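Local coordinates for protein Dye-decolorizing peroxidase (Irpex lacteus, PDB 7D8M) that is a heme b enzyme of the DyP-type peroxidase family, which probably uses peroxide to oxidise dyes and related substrates, at residues K21-K26 and N161-E166; D346-S351 and I356-A361. All coordinates share one frame; numbering follows the deposited sequence.

Interaction 1 of 2, residues K21-K26 and N161-E166; sequences KKDKEK and NEKGHE. With HEM (protoporphyrin IX containing Fe), chain B.
Asp23 and Lys163 form a surface salt bridge, joined by a hydrogen bond from Lys163 NZ to Asp23 OD1 at 3.1 Å. The ammonium uses the syn lone pair of OD1, on the side of the other oxygen. Its other main hold is the Arg158 carbonyl, to which NZ also donates. The two side chains cross at about a right angle. An anti chi1 (-165°) and a near-extended chi2 (156°) bring Lys163 CD within 3.4 Å of Asp23 OD1. Bends at chi3 and chi4 then turn NZ onto that oxygen. Lys24 NZ adds a long salt bridge to Asp23 OD2, 3.7 Å away.

Backbone bonds shape both sides. Glu162 to His165 is a type II beta turn, closed by His165 N to Glu162 O. Asp23 pairs with Ala157, so the bridge ties the start of strand 24-32 to the loop after strand 147-156.

Glu166 OE2 lies 3.3 Å from the heme methyl CMB and is hydrogen-bonded to Phe168 N and Gln226 NE2.

With an alanine at position 23, Lys163 NZ would probably be left to the Arg158 carbonyl, and Lys24 would lose its distant mate. One carboxylate thus sits between two lysines and is likely to offset their like charges.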
loop_
_atom_site.group_PDB
_atom_site.type_symbol
_atom_site.label_atom_id
_atom_site.label_comp_id
_atom_site.label_asym_id
_atom_site.label_seq_id
_atom_site.Cartn_x
_atom_site.Cartn_y
_atom_site.Cartn_z
ATOM N N LYS A 21 -11.431 -2.521 -6.379
ATOM C CA LYS A 21 -11.821 -3.914 -6.160
ATOM C C LYS A 21 -12.097 -4.642 -7.468
ATOM O O LYS A 21 -12.931 -5.550 -7.537
ATOM C CB LYS A 21 -13.012 -4.022 -5.206
ATOM C CG LYS A 21 -12.822 -3.401 -3.802
ATOM C CD LYS A 21 -11.342 -3.216 -3.398
ATOM C CE LYS A 21 -10.515 -4.514 -3.379
ATOM N NZ LYS A 21 -9.073 -4.218 -3.728
ATOM N N LYS A 22 -11.369 -4.266 -8.506
ATOM C CA LYS A 22 -11.469 -4.905 -9.800
ATOM C C LYS A 22 -10.337 -5.909 -9.967
ATOM O O LYS A 22 -9.228 -5.708 -9.473
ATOM C CB LYS A 22 -11.431 -3.851 -10.901
ATOM C CG LYS A 22 -12.678 -2.992 -10.927
ATOM C CD LYS A 22 -13.865 -3.802 -11.407
ATOM C CE LYS A 22 -14.865 -2.907 -12.142
ATOM N NZ LYS A 22 -15.887 -3.709 -12.868
ATOM N N ASP A 23 -10.638 -7.000 -10.672
ATOM C CA ASP A 23 -9.681 -8.091 -10.827
ATOM C C ASP A 23 -8.422 -7.651 -11.570
ATOM O O ASP A 23 -7.343 -8.198 -11.327
ATOM C CB ASP A 23 -10.356 -9.243 -11.569
ATOM C CG ASP A 23 -9.781 -10.589 -11.216
ATOM O OD1 ASP A 23 -9.947 -11.044 -10.054
ATOM O OD2 ASP A 23 -9.179 -11.201 -12.125
ATOM N N LYS A 24 -8.544 -6.689 -12.487
ATOM C CA LYS A 24 -7.444 -6.210 -13.319
ATOM C C LYS A 24 -7.268 -4.712 -13.107
ATOM O O LYS A 24 -8.241 -3.957 -13.198
ATOM C CB LYS A 24 -7.705 -6.486 -14.810
ATOM C CG LYS A 24 -8.273 -7.873 -15.139
ATOM C CD LYS A 24 -7.191 -8.973 -15.039
ATOM C CE LYS A 24 -7.806 -10.374 -15.108
ATOM N NZ LYS A 24 -6.789 -11.457 -14.957
ATOM N N GLU A 25 -6.035 -4.273 -12.843
ATOM C CA GLU A 25 -5.767 -2.856 -12.617
ATOM C C GLU A 25 -4.577 -2.435 -13.459
ATOM O O GLU A 25 -3.485 -2.993 -13.314
ATOM C CB GLU A 25 -5.521 -2.551 -11.131
ATOM C CG GLU A 25 -5.603 -1.057 -10.842
ATOM C CD GLU A 25 -5.319 -0.668 -9.403
ATOM O OE1 GLU A 25 -5.027 -1.556 -8.563
ATOM O OE2 GLU A 25 -5.385 0.550 -9.110
ATOM N N LYS A 26 -4.790 -1.453 -14.336
ATOM C CA LYS A 26 -3.751 -0.913 -15.202
ATOM C C LYS A 26 -3.293 0.435 -14.658
ATOM O O LYS A 26 -4.123 1.279 -14.307
ATOM C CB LYS A 26 -4.282 -0.750 -16.632
ATOM C CG LYS A 26 -3.263 -0.352 -17.685
ATOM C CD LYS A 26 -3.920 -0.400 -19.074
ATOM C CE LYS A 26 -3.029 -0.924 -20.164
ATOM N NZ LYS A 26 -2.294 -2.163 -19.895
ATOM N N ASN A 161 -8.143 -20.003 -5.698
ATOM C CA ASN A 161 -8.199 -19.807 -4.252
ATOM C C ASN A 161 -7.103 -18.882 -3.739
ATOM O O ASN A 161 -7.083 -18.595 -2.539
ATOM C CB ASN A 161 -8.151 -21.154 -3.503
ATOM C CG ASN A 161 -6.924 -22.007 -3.852
ATOM O OD1 ASN A 161 -5.914 -21.518 -4.369
ATOM N ND2 ASN A 161 -7.018 -23.304 -3.557
ATOM N N GLU A 162 -6.200 -18.414 -4.597
ATOM C CA GLU A 162 -5.229 -17.401 -4.206
ATOM C C GLU A 162 -5.688 -15.988 -4.557
ATOM O O GLU A 162 -4.925 -15.037 -4.354
ATOM C CB GLU A 162 -3.864 -17.681 -4.853
ATOM C CG GLU A 162 -3.153 -18.906 -4.312
ATOM C CD GLU A 162 -2.758 -18.764 -2.853
ATOM O OE1 GLU A 162 -2.361 -17.655 -2.440
ATOM O OE2 GLU A 162 -2.843 -19.763 -2.108
ATOM N N LYS A 163 -6.908 -15.829 -5.073
ATOM C CA LYS A 163 -7.440 -14.492 -5.307
ATOM C C LYS A 163 -7.528 -13.741 -3.986
ATOM O O LYS A 163 -7.976 -14.286 -2.971
ATOM C CB LYS A 163 -8.813 -14.566 -5.972
ATOM C CG LYS A 163 -9.273 -13.238 -6.567
ATOM C CD LYS A 163 -10.289 -13.435 -7.690
ATOM C CE LYS A 163 -9.814 -14.441 -8.752
ATOM N NZ LYS A 163 -8.749 -13.916 -9.666
ATOM N N GLY A 164 -7.064 -12.497 -3.989
ATOM C CA GLY A 164 -6.956 -11.737 -2.767
ATOM C C GLY A 164 -5.659 -11.930 -2.008
ATOM O O GLY A 164 -5.377 -11.145 -1.095
ATOM N N HIS A 165 -4.863 -12.938 -2.354
ATOM C CA HIS A 165 -3.556 -13.151 -1.740
ATOM C C HIS A 165 -2.472 -12.445 -2.545
ATOM O O HIS A 165 -2.576 -12.300 -3.765
ATOM C CB HIS A 165 -3.222 -14.646 -1.657
ATOM C CG HIS A 165 -4.213 -15.448 -0.875
ATOM N ND1 HIS A 165 -3.859 -16.189 0.233
ATOM C CD2 HIS A 165 -5.545 -15.633 -1.041
ATOM C CE1 HIS A 165 -4.932 -16.787 0.723
ATOM N NE2 HIS A 165 -5.968 -16.471 -0.037
ATOM N N GLU A 166 -1.416 -12.010 -1.856
ATOM C CA GLU A 166 -0.263 -11.511 -2.586
ATOM C C GLU A 166 0.638 -12.694 -2.955
ATOM O O GLU A 166 0.398 -13.837 -2.553
ATOM C CB GLU A 166 0.459 -10.426 -1.785
ATOM C CG GLU A 166 0.871 -10.826 -0.369
ATOM C CD GLU A 166 1.977 -11.843 -0.385
ATOM O OE1 GLU A 166 1.849 -12.863 0.316
ATOM O OE2 GLU A 166 2.960 -11.648 -1.142
HETATM C CHA HEM B . -0.402 -5.643 5.963
HETATM C CHB HEM B . 2.148 -8.017 2.589
HETATM C CHC HEM B . 4.386 -3.868 1.410
HETATM C CHD HEM B . 2.201 -1.623 5.113
HETATM C C1A HEM B . 0.069 -6.646 5.146
HETATM C C2A HEM B . -0.413 -8.014 5.104
HETATM C C3A HEM B . 0.289 -8.663 4.157
HETATM C C4A HEM B . 1.230 -7.730 3.576
HETATM C CMA HEM B . 0.160 -10.136 3.725
HETATM C CAA HEM B . -1.546 -8.580 6.001
HETATM C CBA HEM B . -2.904 -8.377 5.329
HETATM C CGA HEM B . -3.645 -7.192 5.918
HETATM O O1A HEM B . -3.540 -6.962 7.146
HETATM O O2A HEM B . -4.369 -6.488 5.161
HETATM C C1B HEM B . 2.941 -7.089 1.959
HETATM C C2B HEM B . 3.768 -7.352 0.804
HETATM C C3B HEM B . 4.396 -6.203 0.487
HETATM C C4B HEM B . 3.969 -5.184 1.420
HETATM C CMB HEM B . 3.886 -8.752 0.134
HETATM C CAB HEM B . 5.376 -5.901 -0.673
HETATM C CBB HEM B . 5.478 -6.661 -1.769
HETATM C C1C HEM B . 4.054 -2.904 2.347
HETATM C C2C HEM B . 4.619 -1.570 2.461
HETATM C C3C HEM B . 4.006 -0.946 3.487
HETATM C C4C HEM B . 3.053 -1.878 4.060
HETATM C CMC HEM B . 5.710 -1.023 1.508
HETATM C CAC HEM B . 4.230 0.478 4.061
HETATM C CBC HEM B . 5.380 1.157 3.911
HETATM C C1D HEM B . 1.224 -2.476 5.580
HETATM C C2D HEM B . 0.140 -2.147 6.492
HETATM C C3D HEM B . -0.568 -3.253 6.727
HETATM C C4D HEM B . 0.034 -4.334 5.971
HETATM C CMD HEM B . -0.158 -0.771 7.110
HETATM C CAD HEM B . -1.800 -3.362 7.648
HETATM C CBD HEM B . -1.316 -3.674 9.068
HETATM C CGD HEM B . -2.461 -3.693 10.058
HETATM O O1D HEM B . -2.459 -4.582 10.949
HETATM O O2D HEM B . -3.380 -2.832 9.958
HETATM N NA HEM B . 1.071 -6.513 4.211
HETATM N NB HEM B . 3.082 -5.754 2.315
HETATM N NC HEM B . 3.116 -3.053 3.342
HETATM N ND HEM B . 1.121 -3.820 5.265
HETATM FE FE HEM B . 2.233 -4.823 3.873
#

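Interaction 2 of 2, residues D346-S351 and I356-A361; sequences DYEASS and IDRGLA. With HEM (protoporphyrin IX containing Fe), chain B.
Helix 346-351 and the backbone leading into strand 359-366 come nearest at Glu348 and Ile356, whose CA atoms are 8.4 Å apart. Glu348 bridges this gap. Its CG is anti to the carbonyl carbon (chi1 -67°) and the chain beyond is extended, which carries the carboxylate from the helix to Arg358. The two side chains meet from opposite directions in a buried, end-on salt bridge. Arg358 NH2 donates to the syn lone pair of Glu348 OE1 at 2.7 Å, with the oxygen tilted from the guanidinium plane. Arg358 NH1 lies 2.8 Å from Glu348 OE2, in a nearly straight bond (167°). NH1 comes from above the carboxylate plane, while OE2 lies in the guanidinium plane. The two planes stand 49° apart.

The contact ties a short helix to the strand that follows it. That strand, 359-366, lies inside a four-stranded antiparallel sheet, between 334-340 and 217-226. This is the second such sheet of the chain, with the same strand order as the first, consistent with the paired ferredoxin-like halves of DyP-type peroxidases.

Ile356 N donates the third bond, 3.1 Å to Glu348 OE2. It reaches that oxygen from the face opposite Arg358 NH1. Thr355 N also donates to OE2, and Thr345 N to OE1, so backbone groups from before and after the helix grip the carboxylate. Arg358 NE is taken up by the Pro342 carbonyl, which helps to fix the guanidinium. Ile356 CB comes within 3.9 Å of Glu348 OE2. Farther along the strand, Leu360 CB touches the heme vinyl carbon CBB at 3.7 Å.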
loop_
_atom_site.group_PDB
_atom_site.type_symbol
_atom_site.label_atom_id
_atom_site.label_comp_id
_atom_site.label_asym_id
_atom_site.label_seq_id
_atom_site.Cartn_x
_atom_site.Cartn_y
_atom_site.Cartn_z
ATOM N N ASP A 346 6.843 -23.998 -12.554
ATOM C CA ASP A 346 7.498 -25.197 -12.030
ATOM C C ASP A 346 9.014 -25.025 -11.987
ATOM O O ASP A 346 9.655 -25.405 -11.001
ATOM C CB ASP A 346 7.122 -26.424 -12.864
ATOM C CG ASP A 346 5.667 -26.824 -12.696
ATOM O OD1 ASP A 346 5.001 -26.269 -11.804
ATOM O OD2 ASP A 346 5.181 -27.684 -13.464
ATOM N N TYR A 347 9.601 -24.426 -13.033
ATOM C CA TYR A 347 11.052 -24.247 -13.075
ATOM C C TYR A 347 11.527 -23.359 -11.934
ATOM O O TYR A 347 12.512 -23.672 -11.252
ATOM C CB TYR A 347 11.494 -23.652 -14.426
ATOM C CG TYR A 347 13.005 -23.538 -14.530
ATOM C CD1 TYR A 347 13.676 -22.425 -14.038
ATOM C CD2 TYR A 347 13.765 -24.566 -15.090
ATOM C CE1 TYR A 347 15.064 -22.332 -14.096
ATOM C CE2 TYR A 347 15.153 -24.476 -15.161
ATOM C CZ TYR A 347 15.795 -23.360 -14.661
ATOM O OH TYR A 347 17.172 -23.264 -14.717
ATOM N N GLU A 348 10.847 -22.232 -11.725
ATOM C CA GLU A 348 11.237 -21.323 -10.656
ATOM C C GLU A 348 11.165 -22.010 -9.303
ATOM O O GLU A 348 12.085 -21.897 -8.489
ATOM C CB GLU A 348 10.344 -20.089 -10.672
ATOM C CG GLU A 348 10.547 -19.221 -11.894
ATOM C CD GLU A 348 9.571 -18.072 -11.914
ATOM O OE1 GLU A 348 8.369 -18.358 -12.095
ATOM O OE2 GLU A 348 10.001 -16.907 -11.723
ATOM N N ALA A 349 10.075 -22.730 -9.048
ATOM C CA ALA A 349 9.926 -23.419 -7.775
ATOM C C ALA A 349 11.011 -24.476 -7.600
ATOM O O ALA A 349 11.692 -24.508 -6.571
ATOM C CB ALA A 349 8.531 -24.031 -7.677
ATOM N N SER A 350 11.215 -25.324 -8.619
ATOM C CA SER A 350 12.218 -26.386 -8.521
ATOM C C SER A 350 13.608 -25.825 -8.264
ATOM O O SER A 350 14.364 -26.368 -7.451
ATOM C CB SER A 350 12.234 -27.233 -9.792
ATOM O OG SER A 350 11.054 -27.998 -9.903
ATOM N N SER A 351 13.962 -24.742 -8.943
ATOM C CA SER A 351 15.291 -24.161 -8.845
ATOM C C SER A 351 15.428 -23.173 -7.702
ATOM O O SER A 351 16.530 -22.650 -7.490
ATOM C CB SER A 351 15.645 -23.457 -10.159
ATOM O OG SER A 351 14.825 -22.320 -10.328
ATOM N N ILE A 356 10.943 -14.638 -13.585
ATOM C CA ILE A 356 9.937 -13.744 -14.148
ATOM C C ILE A 356 9.661 -12.630 -13.151
ATOM O O ILE A 356 9.627 -12.866 -11.938
ATOM C CB ILE A 356 8.634 -14.498 -14.485
ATOM C CG1 ILE A 356 8.916 -15.689 -15.400
ATOM C CG2 ILE A 356 7.617 -13.567 -15.137
ATOM C CD1 ILE A 356 7.695 -16.605 -15.578
ATOM N N ASP A 357 9.470 -11.417 -13.662
ATOM C CA ASP A 357 9.119 -10.286 -12.814
ATOM C C ASP A 357 7.683 -10.444 -12.327
ATOM O O ASP A 357 6.762 -10.672 -13.116
ATOM C CB ASP A 357 9.304 -8.975 -13.590
ATOM C CG ASP A 357 9.106 -7.738 -12.733
ATOM O OD1 ASP A 357 9.129 -7.858 -11.493
ATOM O OD2 ASP A 357 8.918 -6.632 -13.294
ATOM N N ARG A 358 7.500 -10.348 -11.017
ATOM C CA ARG A 358 6.191 -10.423 -10.387
ATOM C C ARG A 358 6.301 -9.686 -9.065
ATOM O O ARG A 358 7.396 -9.515 -8.519
ATOM C CB ARG A 358 5.731 -11.879 -10.161
ATOM C CG ARG A 358 6.660 -12.696 -9.234
ATOM C CD ARG A 358 6.066 -14.073 -8.914
ATOM N NE ARG A 358 5.904 -14.884 -10.119
ATOM C CZ ARG A 358 6.875 -15.587 -10.699
ATOM N NH1 ARG A 358 8.093 -15.612 -10.171
ATOM N NH2 ARG A 358 6.628 -16.274 -11.813
ATOM N N GLY A 359 5.167 -9.244 -8.546
ATOM C CA GLY A 359 5.240 -8.540 -7.284
ATOM C C GLY A 359 3.950 -7.862 -6.898
ATOM O O GLY A 359 2.860 -8.395 -7.124
ATOM N N LEU A 360 4.065 -6.683 -6.301
ATOM C CA LEU A 360 2.914 -5.937 -5.825
ATOM C C LEU A 360 2.984 -4.549 -6.430
ATOM O O LEU A 360 3.989 -3.851 -6.266
ATOM C CB LEU A 360 2.893 -5.869 -4.295
ATOM C CG LEU A 360 1.746 -5.102 -3.634
ATOM C CD1 LEU A 360 0.403 -5.722 -3.994
ATOM C CD2 LEU A 360 1.934 -5.067 -2.125
ATOM N N ALA A 361 1.937 -4.168 -7.157
ATOM C CA ALA A 361 1.752 -2.769 -7.540
ATOM C C ALA A 361 1.139 -2.081 -6.330
ATOM O O ALA A 361 -0.078 -2.034 -6.169
ATOM C CB ALA A 361 0.874 -2.652 -8.786
HETATM C CHA HEM B . -0.402 -5.643 5.963
HETATM C CHB HEM B . 2.148 -8.017 2.589
HETATM C CHC HEM B . 4.386 -3.868 1.410
HETATM C CHD HEM B . 2.201 -1.623 5.113
HETATM C C1A HEM B . 0.069 -6.646 5.146
HETATM C C2A HEM B . -0.413 -8.014 5.104
HETATM C C3A HEM B . 0.289 -8.663 4.157
HETATM C C4A HEM B . 1.230 -7.730 3.576
HETATM C CMA HEM B . 0.160 -10.136 3.725
HETATM C CAA HEM B . -1.546 -8.580 6.001
HETATM C CBA HEM B . -2.904 -8.377 5.329
HETATM C CGA HEM B . -3.645 -7.192 5.918
HETATM O O1A HEM B . -3.540 -6.962 7.146
HETATM O O2A HEM B . -4.369 -6.488 5.161
HETATM C C1B HEM B . 2.941 -7.089 1.959
HETATM C C2B HEM B . 3.768 -7.352 0.804
HETATM C C3B HEM B . 4.396 -6.203 0.487
HETATM C C4B HEM B . 3.969 -5.184 1.420
HETATM C CMB HEM B . 3.886 -8.752 0.134
HETATM C CAB HEM B . 5.376 -5.901 -0.673
HETATM C CBB HEM B . 5.478 -6.661 -1.769
HETATM C C1C HEM B . 4.054 -2.904 2.347
HETATM C C2C HEM B . 4.619 -1.570 2.461
HETATM C C3C HEM B . 4.006 -0.946 3.487
HETATM C C4C HEM B . 3.053 -1.878 4.060
HETATM C CMC HEM B . 5.710 -1.023 1.508
HETATM C CAC HEM B . 4.230 0.478 4.061
HETATM C CBC HEM B . 5.380 1.157 3.911
HETATM C C1D HEM B . 1.224 -2.476 5.580
HETATM C C2D HEM B . 0.140 -2.147 6.492
HETATM C C3D HEM B . -0.568 -3.253 6.727
HETATM C C4D HEM B . 0.034 -4.334 5.971
HETATM C CMD HEM B . -0.158 -0.771 7.110
HETATM C CAD HEM B . -1.800 -3.362 7.648
HETATM C CBD HEM B . -1.316 -3.674 9.068
HETATM C CGD HEM B . -2.461 -3.693 10.058
HETATM O O1D HEM B . -2.459 -4.582 10.949
HETATM O O2D HEM B . -3.380 -2.832 9.958
HETATM N NA HEM B . 1.071 -6.513 4.211
HETATM N NB HEM B . 3.082 -5.754 2.315
HETATM N NC HEM B . 3.116 -3.053 3.342
HETATM N ND HEM B . 1.121 -3.820 5.265
HETATM FE FE HEM B . 2.233 -4.823 3.873
#

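How the interactions relate
Interaction 1 closes along the chain before interaction 2 opens. Their centres are about 17 Å apart and their nearest atoms about 5 Å apart, without touching. Gln226 of strand 217-226 serves both: its NE2 bonds to Glu166 OE2, and its backbone pairs with Arg358. Both interactions reach the heme through a residue beyond their polar cores: Glu166 in 161-166 and Leu360 in 356-361. Those residues meet the same pyrrole edge, at its methyl and vinyl groups. Leu360 also lines the oxygen-molecule site with Asp172 and Arg335. Glu25 OE1 is hydrogen-bonded to Thr338 OG1 of strand 334-340, and Ala361 pairs with Thr338 through its backbone and packs on Ser155 and Leu153.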